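Local atomic coordinates of pantothenate synthetase (Francisella tularensis subsp. tularensis, PDB entry 3N8H), a protein that probably catalyses the ATP-dependent condensation of pantoate with beta-alanine to give pantothenate, by way of a pantoyl-adenylate intermediate. Residues A[5-8]-A[12-15]; A[79-84]-A[90-95]; A[145-150]-A[158-163]; A[203-208]-A[243-248]; A[222-225]-A[230-233]. One frame throughout, in Å; residues are numbered along the deposited sequence.

Contact 1. Residues A[5-8]-A[12-15]; sequences IIAD and QFHS
The carboxamide of Gln12 lies along the backbone of Ile6, Ala7 and Asp8, joining the first strand of the parallel, Rossmann-like sheet to the helix that follows it. Asp8 N donates to Gln12 OE1 over 3.1 Å, while Gln12 NE2 makes a weak, bent bond of 2.8 Å to Ile6 O. The amide thus satisfies an acceptor and a donor that flank Ala7, much as the N and O of one residue of an adjoining parallel strand would. This suits a strand at the edge of its sheet, because Ile5 and Ala7 make their backbone bonds to residues 90-94. An extended chain beyond CG carries the Gln12 amide across to the strand.

Beside the polar pair, Ala7 points its methyl group at the helix, where CB lies 4.0 Å from Phe13 N and 4.1 Å from Phe13 CB. The same methyl lies at the edge of the Phe13 ring, near its plane. With CG anti to the backbone N (chi1 -178°), Phe13 sends that ring past Ala7 into the interior, where it meets Phe93, Val91 and helix 127-142. Farther out, Asn9 OD1 accepts a hydrogen bond from Gln12 N and so helps to hold the first turn of the helix in place. Asp8 N meets Gln12 OE1 at an N-H...O angle of 153°, from above the carbonyl plane, 49° out of it.

Contact 2. Residues A[79-84]-A[90-95]; sequences QDIQIL and DVLFNP
The backbone hydrogen bond from Leu84 N to Asp80 O, 3.0 Å long, belongs to the helical turn that presents Leu84 to Leu92 of the neighbouring strand. Between helix and strand themselves no hydrogen bond forms, and the contact is wholly apolar. Leu92 carries the strand's part in it. Its CD1 meets Ile81 CG1 at 4.0 Å, and its CG and CD2 receive the CD1 methyl of Leu84, which lies 3.8 Å from CG and 4.1 Å from CD2. In both pairs the side chains cross at about a right angle, so each touches over a short length.

CG of Leu92 is anti to the backbone N (chi1 -161°), which carries the fork out to the helix; CD1 then turns to Ile81, while CG and CD2 lie against Leu84, one turn on. The flanking strand residues Val91 and Phe93 send their side chains to the other side of the sheet, toward helix 10-18. On the helix, the Asp80 carboxylate takes the backbone NH groups of Ala34 and Leu35, one on each oxygen, and so links this helix to a loop of the predicted ATP site; Leu84 also packs on Leu35. Strand 91-93 runs between strands 5-7 and 52-57 of the parallel sheet, and helix 77-86 packs on all three, with Ile81 on Ile6 and Leu84 on Val55 and Ile57.

Contact 3. Residues A[145-150]-A[158-163]; sequences NNLYLG and MLIKQL. With AMP (adenosine monophosphate), chain D.
Leu149 meets two very different partners at the end of its strand: Ile160 of the following helix, and the bound AMP, whose ribose O3' lies 3.4 Å from Leu149 CA. The strand, 146-150, and helix 154-166 are the first two elements of a beta-alpha-beta unit completed by strand 172-176, in the Rossmann-like part of the enzyme.

CG2 of Ile160 touches both leucines of the strand, Leu147 CD2 at 3.7 Å and Leu149 CD1 at 3.9 Å; the side chains of Leu147 and Ile160 cross at about a right angle. The other branch ends in CD1, which meets Leu149 alone of the two, tip to tip, at 3.8 Å from Leu149 CD1 and 3.9 Å from Leu149 CD2. Turning CG2 anti to the backbone N and CG1 anti to the carbonyl carbon (chi1 -70°) lets Ile160 serve both partners. All three residues are buried; Met131 of helix 127-142 also packs on Ile160, and Phe28 and Pro30 of the adjacent strand on Leu147. On another side of the helix Gln162 faces the dimer partner, bonding to Asp103 of the second subunit.

Gly150 has no side chain where the adenine N3 comes close to the backbone. Gly150 N donates to AMP O3' in a nearly straight bond of 2.9 Å (162°), with a weak, more bent one of 3.3 Å from the same N to AMP O2'.

Contact 4. Residues A[203-208]-A[243-248]; sequences NKIYEI and LAFYIG
Ile205 meets Phe245 in a CH-pi contact, in one of the two conformers of Ile205, so that the contact may be only partly occupied. In this conformer the CD1 methyl stands over one face of the phenyl ring, 3.9 Å from the centroid and 26° off the ring normal, displaced toward the rim so that its closest ring atom is Phe245 CE1 at 3.6 Å. The two side chains come from opposite directions. Phe245 keeps CG between the backbone N and the carbonyl carbon (chi1 56°), a crowded position that nonetheless presents a ring face to the methyl.

Among aliphatic contacts, the same CD1, with the same reservation, lies 4.1 Å from Ile247 CD1. Ile247 also supports the aromatic ring from its own strand, with CG1 at the edge of Phe245 and in its plane.

Helix 196-210 packs here on the three-stranded antiparallel sheet of the C-terminal domain, against its central strand, 240-247. The two segments run roughly antiparallel, at 147°, their axes 11.7 Å apart at closest approach. Alternate strand residues Leu243, Phe245 and Ile247 point toward the helix.

The aromatic pair is looser: Tyr206 offers its ring edge, CE2 lying 4.2 Å from Phe245 CZ, and the approach is oblique to the phenyl ring. For its polar end Tyr206 has a partner on the third strand, a hydrogen bond between its OH and Asp254 OD2.

Contact 5. Residues A[222-225]-A[230-233]; sequences NKIN and KLQY
Asn225 and Leu231 make the tight part of the contact. Leu231 N donates to Asn225 OD1 over 2.8 Å, in a nearly straight bond (164°) that lies in the carbonyl plane with a C=O...N angle of 152°. The same oxygen is pressed close to the strand, 3.3 Å from Leu231 CB and 3.5 Å from Lys230 CA. Asn225 has CG anti to the carbonyl carbon (chi1 -73°), which swings the amide off the last turn of its helix and across to the strand. Next to it Ile224 CG2 packs on Leu231 CD2 at 4.1 Å; Ile224 is buried against Leu209, and Leu231 leans on Leu243 and Phe245 of the next strand.

Helix 217-225 is followed by a short loop and then by strand 230-237, an outer strand of the antiparallel sheet in the C-terminal domain. Just beyond Leu231 the strand carries a classic beta bulge, in which Gln232 and Tyr233 both face Ala244.

The remainder is looser. A water bridges Asn225 ND2, from which it accepts at 2.9 Å, and Leu231 O, to which it donates at 2.8 Å. The exposed Lys230 sets out from the backbone away from the helix.

In the fold
From the N terminus, contact 1 closes the turn between strand 5-7 and helix 10-18, and contact 2 the one between helix 77-86 and strand 91-93. These two follow in series yet adjoin in space, with backbone bonds between neighbouring strands 5-7 and 91-93. Contact 3 closes the turn from strand 146-150 to helix 154-166, the first half of a beta-alpha-beta unit, on the same parallel sheet but across strands 52-57 and 26-31 from contact 2. The chain then enters the C-terminal domain, where contact 4 closes a long loop from helix 196-210 to strand 240-247, and contact 5 is nested inside it. Their centres are about 7 Å apart, joined through strands 230-237 and 240-247.

Contact 1. Residues A[5-8]-A[12-15]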
# COMPACT_ATOMS: atom_id res chain seq x y z
N ILE A 5 -9.04 -13.49 -24.50
CA ILE A 5 -8.05 -14.22 -23.73
C ILE A 5 -8.50 -14.27 -22.29
O ILE A 5 -8.82 -13.24 -21.68
CB ILE A 5 -6.68 -13.52 -23.78
CG1 ILE A 5 -6.14 -13.54 -25.21
CG2 ILE A 5 -5.71 -14.20 -22.81
CD1 ILE A 5 -5.05 -12.54 -25.44
N ILE A 6 -8.56 -15.48 -21.74
CA ILE A 6 -8.88 -15.65 -20.33
C ILE A 6 -7.60 -15.99 -19.58
O ILE A 6 -6.96 -17.00 -19.85
CB ILE A 6 -9.91 -16.77 -20.13
CG1 ILE A 6 -11.18 -16.48 -20.94
CG2 ILE A 6 -10.23 -16.92 -18.66
CD1 ILE A 6 -12.27 -17.56 -20.84
N ALA A 7 -7.22 -15.11 -18.66
CA ALA A 7 -5.99 -15.29 -17.89
C ALA A 7 -6.38 -15.57 -16.46
O ALA A 7 -6.80 -14.66 -15.74
CB ALA A 7 -5.08 -14.06 -17.99
N ASP A 8 -6.23 -16.82 -16.05
CA ASP A 8 -6.66 -17.24 -14.72
C ASP A 8 -5.51 -17.25 -13.72
O ASP A 8 -5.62 -17.82 -12.64
CB ASP A 8 -7.33 -18.62 -14.77
CG ASP A 8 -6.51 -19.65 -15.52
OD1 ASP A 8 -5.36 -19.91 -15.12
OD2 ASP A 8 -7.02 -20.20 -16.52
N GLN A 12 0.22 -16.01 -16.63
CA GLN A 12 -0.57 -15.92 -17.83
C GLN A 12 -0.96 -14.49 -18.17
O GLN A 12 -1.02 -14.10 -19.35
CB GLN A 12 -1.83 -16.76 -17.66
CG GLN A 12 -2.19 -17.55 -18.87
CD GLN A 12 -3.63 -17.98 -18.82
OE1 GLN A 12 -4.15 -18.34 -17.76
NE2 GLN A 12 -4.30 -17.93 -19.97
N PHE A 13 -1.24 -13.69 -17.13
CA PHE A 13 -1.59 -12.30 -17.37
C PHE A 13 -0.39 -11.42 -17.73
O PHE A 13 -0.49 -10.55 -18.60
CB PHE A 13 -2.32 -11.68 -16.19
CG PHE A 13 -2.73 -10.27 -16.47
CD1 PHE A 13 -3.81 -10.00 -17.29
CD2 PHE A 13 -1.97 -9.21 -16.00
CE1 PHE A 13 -4.16 -8.70 -17.59
CE2 PHE A 13 -2.31 -7.91 -16.31
CZ PHE A 13 -3.41 -7.65 -17.11
N HIS A 14 0.75 -11.64 -17.07
CA HIS A 14 1.96 -10.90 -17.42
C HIS A 14 2.29 -11.11 -18.88
O HIS A 14 2.66 -10.18 -19.59
CB HIS A 14 3.13 -11.31 -16.56
CG HIS A 14 3.06 -10.77 -15.16
ND1 HIS A 14 2.66 -9.48 -14.88
CD2 HIS A 14 3.35 -11.35 -13.97
CE1 HIS A 14 2.70 -9.29 -13.57
NE2 HIS A 14 3.11 -10.41 -13.00
N SER A 15 2.15 -12.36 -19.32
CA SER A 15 2.40 -12.71 -20.71
C SER A 15 1.66 -11.76 -21.62
O SER A 15 2.28 -11.00 -22.37
CB SER A 15 1.95 -14.15 -21.00
OG SER A 15 2.74 -15.09 -20.30

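Contact 2. Residues A[79-84]-A[90-95]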
# COMPACT_ATOMS: atom_id res chain seq x y z
N GLN A 79 -21.62 -17.66 -17.17
CA GLN A 79 -22.49 -16.61 -17.68
C GLN A 79 -21.69 -15.31 -17.87
O GLN A 79 -21.85 -14.61 -18.89
CB GLN A 79 -23.68 -16.42 -16.75
CG GLN A 79 -24.23 -15.01 -16.69
CD GLN A 79 -25.37 -14.76 -17.66
OE1 GLN A 79 -26.42 -14.25 -17.28
NE2 GLN A 79 -25.16 -15.12 -18.93
N ASP A 80 -20.82 -15.01 -16.91
CA ASP A 80 -19.96 -13.82 -16.98
C ASP A 80 -19.06 -13.86 -18.22
O ASP A 80 -18.90 -12.87 -18.95
CB ASP A 80 -19.10 -13.72 -15.71
CG ASP A 80 -19.91 -13.40 -14.45
OD1 ASP A 80 -21.11 -13.01 -14.54
OD2 ASP A 80 -19.32 -13.54 -13.34
N ILE A 81 -18.46 -15.02 -18.45
CA ILE A 81 -17.60 -15.21 -19.62
C ILE A 81 -18.38 -14.96 -20.91
O ILE A 81 -17.91 -14.23 -21.78
CB ILE A 81 -16.94 -16.60 -19.62
CG1 ILE A 81 -15.84 -16.65 -18.57
CG2 ILE A 81 -16.36 -16.92 -21.01
CD1 ILE A 81 -15.29 -18.04 -18.31
N GLN A 82 -19.57 -15.55 -21.02
CA GLN A 82 -20.43 -15.30 -22.20
C GLN A 82 -20.74 -13.81 -22.42
O GLN A 82 -20.71 -13.32 -23.57
CB GLN A 82 -21.74 -16.09 -22.11
CG GLN A 82 -21.62 -17.56 -22.48
CD GLN A 82 -22.98 -18.24 -22.44
OE1 GLN A 82 -23.79 -17.94 -21.56
NE2 GLN A 82 -23.24 -19.13 -23.40
N ILE A 83 -21.05 -13.10 -21.34
CA ILE A 83 -21.32 -11.67 -21.42
C ILE A 83 -20.12 -10.89 -21.98
O ILE A 83 -20.26 -10.11 -22.92
CB ILE A 83 -21.69 -11.11 -20.05
CG1 ILE A 83 -23.14 -11.49 -19.71
CG2 ILE A 83 -21.55 -9.60 -20.04
CD1 ILE A 83 -23.30 -12.04 -18.34
N LEU A 84 -18.95 -11.14 -21.40
CA LEU A 84 -17.74 -10.44 -21.78
C LEU A 84 -17.36 -10.71 -23.23
O LEU A 84 -17.00 -9.79 -23.98
CB LEU A 84 -16.61 -10.86 -20.84
CG LEU A 84 -16.85 -10.37 -19.41
CD1 LEU A 84 -15.82 -10.96 -18.46
CD2 LEU A 84 -16.81 -8.84 -19.37
N ASP A 90 -11.26 -7.76 -24.49
CA ASP A 90 -10.01 -8.34 -24.94
C ASP A 90 -9.43 -9.34 -23.94
O ASP A 90 -9.04 -10.43 -24.33
CB ASP A 90 -8.99 -7.25 -25.29
CG ASP A 90 -9.54 -6.26 -26.31
OD1 ASP A 90 -9.83 -5.11 -25.93
OD2 ASP A 90 -9.72 -6.65 -27.49
N VAL A 91 -9.41 -8.98 -22.65
CA VAL A 91 -8.83 -9.87 -21.65
C VAL A 91 -9.70 -10.02 -20.42
O VAL A 91 -10.10 -9.02 -19.82
CB VAL A 91 -7.44 -9.38 -21.15
CG1 VAL A 91 -6.84 -10.40 -20.19
CG2 VAL A 91 -6.50 -9.13 -22.31
N LEU A 92 -9.99 -11.26 -20.04
CA LEU A 92 -10.59 -11.55 -18.73
C LEU A 92 -9.47 -11.96 -17.78
O LEU A 92 -8.76 -12.95 -18.03
CB LEU A 92 -11.57 -12.71 -18.82
CG LEU A 92 -12.61 -12.89 -17.71
CD1 LEU A 92 -12.80 -14.35 -17.28
CD2 LEU A 92 -12.41 -11.97 -16.52
N PHE A 93 -9.31 -11.22 -16.69
CA PHE A 93 -8.36 -11.60 -15.66
C PHE A 93 -9.13 -12.10 -14.46
O PHE A 93 -9.79 -11.33 -13.75
CB PHE A 93 -7.51 -10.40 -15.25
CG PHE A 93 -6.53 -10.72 -14.17
CD1 PHE A 93 -5.77 -11.87 -14.21
CD2 PHE A 93 -6.37 -9.85 -13.09
CE1 PHE A 93 -4.86 -12.15 -13.21
CE2 PHE A 93 -5.46 -10.12 -12.10
CZ PHE A 93 -4.70 -11.27 -12.15
N ASN A 94 -9.02 -13.40 -14.23
CA ASN A 94 -9.83 -14.10 -13.25
C ASN A 94 -8.91 -14.90 -12.34
O ASN A 94 -8.78 -16.13 -12.51
CB ASN A 94 -10.79 -15.02 -14.00
CG ASN A 94 -11.64 -15.85 -13.08
OD1 ASN A 94 -11.91 -17.02 -13.36
ND2 ASN A 94 -12.08 -15.24 -11.98
N PRO A 95 -8.23 -14.22 -11.39
CA PRO A 95 -7.20 -14.88 -10.59
C PRO A 95 -7.80 -15.56 -9.37
O PRO A 95 -8.96 -15.32 -9.03
CB PRO A 95 -6.29 -13.72 -10.15
CG PRO A 95 -7.21 -12.54 -10.09
CD PRO A 95 -8.36 -12.79 -11.06

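Contact 3. Residues A[145-150]-A[158-163]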
# COMPACT_ATOMS: atom_id res chain seq x y z
N ASN A 145 -4.12 2.49 -18.54
CA ASN A 145 -4.17 3.92 -18.78
C ASN A 145 -5.42 4.53 -18.16
O ASN A 145 -5.38 5.66 -17.63
CB ASN A 145 -4.17 4.20 -20.28
CG ASN A 145 -2.92 3.72 -20.95
OD1 ASN A 145 -2.94 2.76 -21.74
ND2 ASN A 145 -1.81 4.38 -20.67
N ASN A 146 -6.53 3.78 -18.24
CA ASN A 146 -7.83 4.25 -17.78
C ASN A 146 -8.57 3.27 -16.88
O ASN A 146 -8.71 2.09 -17.21
CB ASN A 146 -8.73 4.61 -18.96
CG ASN A 146 -8.17 5.76 -19.79
OD1 ASN A 146 -7.96 6.86 -19.29
ND2 ASN A 146 -7.93 5.50 -21.05
N LEU A 147 -9.06 3.78 -15.76
CA LEU A 147 -9.80 2.96 -14.79
C LEU A 147 -11.26 3.41 -14.74
O LEU A 147 -11.53 4.59 -14.56
CB LEU A 147 -9.20 3.09 -13.38
CG LEU A 147 -9.88 2.29 -12.26
CD1 LEU A 147 -9.87 0.80 -12.58
CD2 LEU A 147 -9.23 2.56 -10.86
N TYR A 148 -12.19 2.46 -14.87
CA TYR A 148 -13.64 2.78 -14.90
C TYR A 148 -14.32 2.29 -13.62
O TYR A 148 -14.21 1.12 -13.26
CB TYR A 148 -14.30 2.21 -16.19
CG TYR A 148 -13.65 2.84 -17.40
CD1 TYR A 148 -14.20 3.95 -18.00
CD2 TYR A 148 -12.43 2.39 -17.86
CE1 TYR A 148 -13.57 4.59 -19.07
CE2 TYR A 148 -11.80 3.01 -18.92
CZ TYR A 148 -12.36 4.11 -19.52
OH TYR A 148 -11.69 4.69 -20.58
N LEU A 149 -14.99 3.23 -12.93
CA LEU A 149 -15.62 2.99 -11.64
C LEU A 149 -17.04 3.54 -11.67
O LEU A 149 -17.31 4.55 -12.33
CB LEU A 149 -14.84 3.69 -10.50
CG LEU A 149 -13.37 3.32 -10.21
CD1 LEU A 149 -12.83 4.19 -9.09
CD2 LEU A 149 -13.24 1.84 -9.86
N GLY A 150 -17.96 2.88 -10.95
CA GLY A 150 -19.33 3.34 -10.87
C GLY A 150 -19.51 4.35 -9.73
O GLY A 150 -18.97 4.20 -8.63
N MSE A 158 -13.80 7.95 -4.30
CA MSE A 158 -12.97 8.97 -3.64
C MSE A 158 -11.71 8.34 -3.07
O MSE A 158 -10.61 8.87 -3.22
CB MSE A 158 -13.76 9.65 -2.51
CG MSE A 158 -15.02 10.37 -2.97
SE MSE A 158 -15.91 11.31 -1.50
CE MSE A 158 -14.44 12.45 -0.87
N LEU A 159 -11.87 7.20 -2.42
CA LEU A 159 -10.75 6.48 -1.85
C LEU A 159 -9.79 6.00 -2.93
O LEU A 159 -8.57 6.07 -2.77
CB LEU A 159 -11.27 5.29 -1.01
CG LEU A 159 -11.96 5.65 0.29
CD1 LEU A 159 -12.44 4.39 1.00
CD2 LEU A 159 -10.97 6.44 1.17
N ILE A 160 -10.32 5.52 -4.06
CA ILE A 160 -9.42 5.04 -5.09
C ILE A 160 -8.68 6.23 -5.74
O ILE A 160 -7.53 6.09 -6.15
CB ILE A 160 -10.17 4.14 -6.13
CG1 ILE A 160 -10.56 2.80 -5.49
CG2 ILE A 160 -9.32 3.91 -7.40
CD1 ILE A 160 -11.44 1.94 -6.43
N LYS A 161 -9.31 7.39 -5.80
CA LYS A 161 -8.64 8.57 -6.38
C LYS A 161 -7.50 8.95 -5.45
O LYS A 161 -6.42 9.34 -5.92
CB LYS A 161 -9.61 9.75 -6.58
CG LYS A 161 -10.67 9.55 -7.67
CD LYS A 161 -11.64 10.75 -7.74
CE LYS A 161 -12.44 10.78 -9.05
NZ LYS A 161 -13.49 11.89 -9.03
N GLN A 162 -7.71 8.79 -4.15
CA GLN A 162 -6.66 9.14 -3.18
C GLN A 162 -5.50 8.12 -3.28
O GLN A 162 -4.33 8.50 -3.27
CB GLN A 162 -7.21 9.21 -1.76
CG GLN A 162 -6.19 9.67 -0.73
CD GLN A 162 -5.82 11.13 -0.91
OE1 GLN A 162 -6.70 11.98 -1.05
NE2 GLN A 162 -4.53 11.44 -0.89
N LEU A 163 -5.85 6.85 -3.40
CA LEU A 163 -4.88 5.77 -3.62
C LEU A 163 -3.98 5.99 -4.83
O LEU A 163 -2.78 5.77 -4.78
CB LEU A 163 -5.62 4.46 -3.81
CG LEU A 163 -4.74 3.23 -3.96
CD1 LEU A 163 -4.22 2.76 -2.58
CD2 LEU A 163 -5.47 2.09 -4.73
P AMP D . -18.81 -4.74 -7.90
O1P AMP D . -18.66 -5.89 -8.90
O2P AMP D . -20.17 -4.55 -7.30
O3P AMP D . -17.72 -4.71 -6.88
O5' AMP D . -18.71 -3.43 -8.85
C5' AMP D . -17.71 -3.28 -9.85
C4' AMP D . -17.77 -1.90 -10.45
O4' AMP D . -19.09 -1.71 -11.07
C3' AMP D . -17.61 -0.76 -9.43
O3' AMP D . -16.93 0.35 -10.04
C2' AMP D . -19.05 -0.38 -9.13
O2' AMP D . -19.26 0.92 -8.60
C1' AMP D . -19.69 -0.56 -10.51
N9 AMP D . -21.15 -0.70 -10.43
C8 AMP D . -21.83 -1.56 -9.63
N7 AMP D . -23.17 -1.39 -9.79
C5 AMP D . -23.36 -0.39 -10.68
C6 AMP D . -24.53 0.28 -11.29
N6 AMP D . -25.77 -0.10 -10.93
N1 AMP D . -24.33 1.27 -12.18
C2 AMP D . -23.07 1.65 -12.50
N3 AMP D . -21.95 1.08 -12.00
C4 AMP D . -22.03 0.06 -11.10

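Contact 4. Residues A[203-208]-A[243-248]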
# COMPACT_ATOMS: atom_id res chain seq x y z
N ASN A 203 -38.69 -2.36 -4.82
CA ASN A 203 -39.41 -1.39 -5.67
C ASN A 203 -40.25 -0.38 -4.88
O ASN A 203 -40.29 0.80 -5.21
CB ASN A 203 -40.27 -2.10 -6.73
CG ASN A 203 -39.43 -2.82 -7.80
OD1 ASN A 203 -38.30 -2.41 -8.13
ND2 ASN A 203 -40.00 -3.88 -8.36
N LYS A 204 -40.93 -0.85 -3.83
CA LYS A 204 -41.66 0.04 -2.93
C LYS A 204 -40.75 1.09 -2.27
O LYS A 204 -41.13 2.24 -2.13
CB LYS A 204 -42.42 -0.74 -1.85
CG LYS A 204 -43.68 -1.43 -2.35
CD LYS A 204 -44.40 -2.18 -1.23
CE LYS A 204 -43.58 -3.38 -0.74
NZ LYS A 204 -44.36 -4.28 0.14
N ILE A 205 -39.57 0.67 -1.83
CA ILE A 205 -38.61 1.61 -1.27
C ILE A 205 -38.34 2.75 -2.27
O ILE A 205 -38.31 3.93 -1.90
CB ILE A 205 -37.27 0.91 -0.92
CG1 ILE A 205 -37.44 -0.04 0.27
CG2 ILE A 205 -36.16 1.94 -0.65
CD1 ILE A 205 -36.17 -0.84 0.59
N TYR A 206 -38.14 2.39 -3.55
CA TYR A 206 -37.80 3.39 -4.55
C TYR A 206 -39.00 4.22 -5.04
O TYR A 206 -38.82 5.31 -5.59
CB TYR A 206 -36.97 2.78 -5.68
CG TYR A 206 -35.54 2.75 -5.25
CD1 TYR A 206 -34.65 3.73 -5.64
CD2 TYR A 206 -35.10 1.78 -4.35
CE1 TYR A 206 -33.33 3.72 -5.19
CE2 TYR A 206 -33.81 1.77 -3.89
CZ TYR A 206 -32.93 2.74 -4.31
OH TYR A 206 -31.65 2.71 -3.84
N GLU A 207 -40.20 3.70 -4.81
CA GLU A 207 -41.41 4.45 -5.10
C GLU A 207 -41.51 5.54 -4.05
O GLU A 207 -41.92 6.66 -4.33
CB GLU A 207 -42.61 3.51 -5.03
CG GLU A 207 -43.91 4.07 -5.58
CD GLU A 207 -45.02 3.02 -5.63
OE1 GLU A 207 -46.13 3.30 -5.11
OE2 GLU A 207 -44.79 1.92 -6.19
N ILE A 208 -41.09 5.20 -2.84
CA ILE A 208 -41.06 6.15 -1.73
C ILE A 208 -39.98 7.20 -1.93
O ILE A 208 -40.21 8.39 -1.76
CB ILE A 208 -40.81 5.39 -0.40
CG1 ILE A 208 -42.04 4.52 -0.06
CG2 ILE A 208 -40.46 6.35 0.73
CD1 ILE A 208 -41.82 3.61 1.12
N LEU A 243 -27.53 6.17 1.31
CA LEU A 243 -28.26 5.19 2.13
C LEU A 243 -27.80 3.77 1.88
O LEU A 243 -27.12 3.47 0.87
CB LEU A 243 -29.78 5.30 1.93
CG LEU A 243 -30.37 4.69 0.66
CD1 LEU A 243 -31.75 4.19 0.96
CD2 LEU A 243 -30.41 5.75 -0.41
N ALA A 244 -28.18 2.89 2.80
CA ALA A 244 -27.93 1.46 2.73
C ALA A 244 -29.04 0.82 3.55
O ALA A 244 -29.49 1.39 4.57
CB ALA A 244 -26.56 1.11 3.35
N PHE A 245 -29.46 -0.36 3.11
CA PHE A 245 -30.54 -1.07 3.81
C PHE A 245 -30.43 -2.56 3.52
O PHE A 245 -29.78 -2.96 2.55
CB PHE A 245 -31.90 -0.57 3.33
CG PHE A 245 -32.10 -0.68 1.85
CD1 PHE A 245 -32.67 -1.81 1.29
CD2 PHE A 245 -31.70 0.36 1.01
CE1 PHE A 245 -32.85 -1.93 -0.08
CE2 PHE A 245 -31.87 0.26 -0.38
CZ PHE A 245 -32.45 -0.89 -0.92
N TYR A 246 -31.06 -3.37 4.38
CA TYR A 246 -31.14 -4.80 4.16
C TYR A 246 -32.56 -5.13 3.71
O TYR A 246 -33.52 -4.52 4.19
CB TYR A 246 -30.87 -5.57 5.46
CG TYR A 246 -29.41 -5.87 5.75
CD1 TYR A 246 -28.80 -7.00 5.21
CD2 TYR A 246 -28.65 -5.04 6.57
CE1 TYR A 246 -27.47 -7.29 5.49
CE2 TYR A 246 -27.32 -5.31 6.84
CZ TYR A 246 -26.74 -6.43 6.30
OH TYR A 246 -25.41 -6.71 6.56
N ILE A 247 -32.70 -6.07 2.78
CA ILE A 247 -33.97 -6.76 2.60
C ILE A 247 -33.64 -8.23 2.83
O ILE A 247 -32.81 -8.82 2.10
CB ILE A 247 -34.63 -6.53 1.21
CG1 ILE A 247 -34.76 -5.04 0.92
CG2 ILE A 247 -36.02 -7.20 1.16
CD1 ILE A 247 -35.27 -4.74 -0.47
N GLY A 248 -34.24 -8.82 3.86
CA GLY A 248 -33.77 -10.11 4.33
C GLY A 248 -32.28 -10.02 4.67
O GLY A 248 -31.87 -9.17 5.47

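Contact 5. Residues A[222-225]-A[230-233]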
# COMPACT_ATOMS: atom_id res chain seq x y z
N ASN A 222 -38.84 5.75 8.67
CA ASN A 222 -40.03 5.00 9.07
C ASN A 222 -40.80 4.44 7.88
O ASN A 222 -41.32 3.34 7.95
CB ASN A 222 -40.96 5.86 9.92
CG ASN A 222 -40.34 6.24 11.26
OD1 ASN A 222 -39.37 5.63 11.70
ND2 ASN A 222 -40.91 7.25 11.91
N LYS A 223 -40.87 5.20 6.79
CA LYS A 223 -41.59 4.73 5.60
C LYS A 223 -40.86 3.58 4.94
O LYS A 223 -41.48 2.60 4.54
CB LYS A 223 -41.84 5.87 4.61
CG LYS A 223 -42.95 6.79 5.05
CD LYS A 223 -42.59 8.23 4.78
CE LYS A 223 -42.99 8.63 3.38
NZ LYS A 223 -43.96 9.77 3.44
N ILE A 224 -39.54 3.70 4.84
CA ILE A 224 -38.72 2.63 4.29
C ILE A 224 -38.78 1.35 5.16
O ILE A 224 -38.94 0.25 4.64
CB ILE A 224 -37.31 3.12 4.10
CG1 ILE A 224 -37.31 4.09 2.93
CG2 ILE A 224 -36.34 1.96 3.90
CD1 ILE A 224 -36.04 4.87 2.81
N ASN A 225 -38.68 1.51 6.47
CA ASN A 225 -38.78 0.36 7.37
C ASN A 225 -40.17 -0.28 7.34
O ASN A 225 -40.32 -1.47 7.62
CB ASN A 225 -38.37 0.74 8.80
CG ASN A 225 -36.86 0.93 8.95
OD1 ASN A 225 -36.07 0.49 8.11
ND2 ASN A 225 -36.45 1.61 10.03
N LYS A 230 -34.93 -3.15 6.24
CA LYS A 230 -34.33 -2.52 7.43
C LYS A 230 -33.25 -1.54 7.06
O LYS A 230 -32.18 -1.90 6.56
CB LYS A 230 -33.77 -3.55 8.43
CG LYS A 230 -34.85 -4.12 9.36
CD LYS A 230 -34.53 -5.52 9.86
CE LYS A 230 -35.66 -6.06 10.74
NZ LYS A 230 -36.00 -7.48 10.45
N LEU A 231 -33.54 -0.28 7.31
CA LEU A 231 -32.63 0.79 6.94
C LEU A 231 -31.38 0.72 7.84
O LEU A 231 -31.49 0.61 9.05
CB LEU A 231 -33.38 2.12 7.05
CG LEU A 231 -32.89 3.41 6.38
CD1 LEU A 231 -31.70 3.97 7.13
CD2 LEU A 231 -32.56 3.21 4.90
N GLN A 232 -30.20 0.72 7.22
CA GLN A 232 -28.93 0.83 7.95
C GLN A 232 -28.61 2.29 8.27
O GLN A 232 -28.35 2.66 9.43
CB GLN A 232 -27.79 0.22 7.12
CG GLN A 232 -27.86 -1.28 6.97
CD GLN A 232 -26.90 -2.02 7.90
OE1 GLN A 232 -25.69 -2.08 7.64
NE2 GLN A 232 -27.43 -2.59 9.00
N TYR A 233 -28.58 3.12 7.23
CA TYR A 233 -28.38 4.55 7.42
C TYR A 233 -28.94 5.30 6.25
O TYR A 233 -29.11 4.76 5.15
CB TYR A 233 -26.89 4.89 7.64
CG TYR A 233 -26.00 4.58 6.46
CD1 TYR A 233 -25.24 3.41 6.42
CD2 TYR A 233 -25.92 5.45 5.37
CE1 TYR A 233 -24.43 3.11 5.34
CE2 TYR A 233 -25.12 5.16 4.29
CZ TYR A 233 -24.37 3.99 4.28
OH TYR A 233 -23.56 3.71 3.19
O HOH W 1 -33.60 1.54 10.58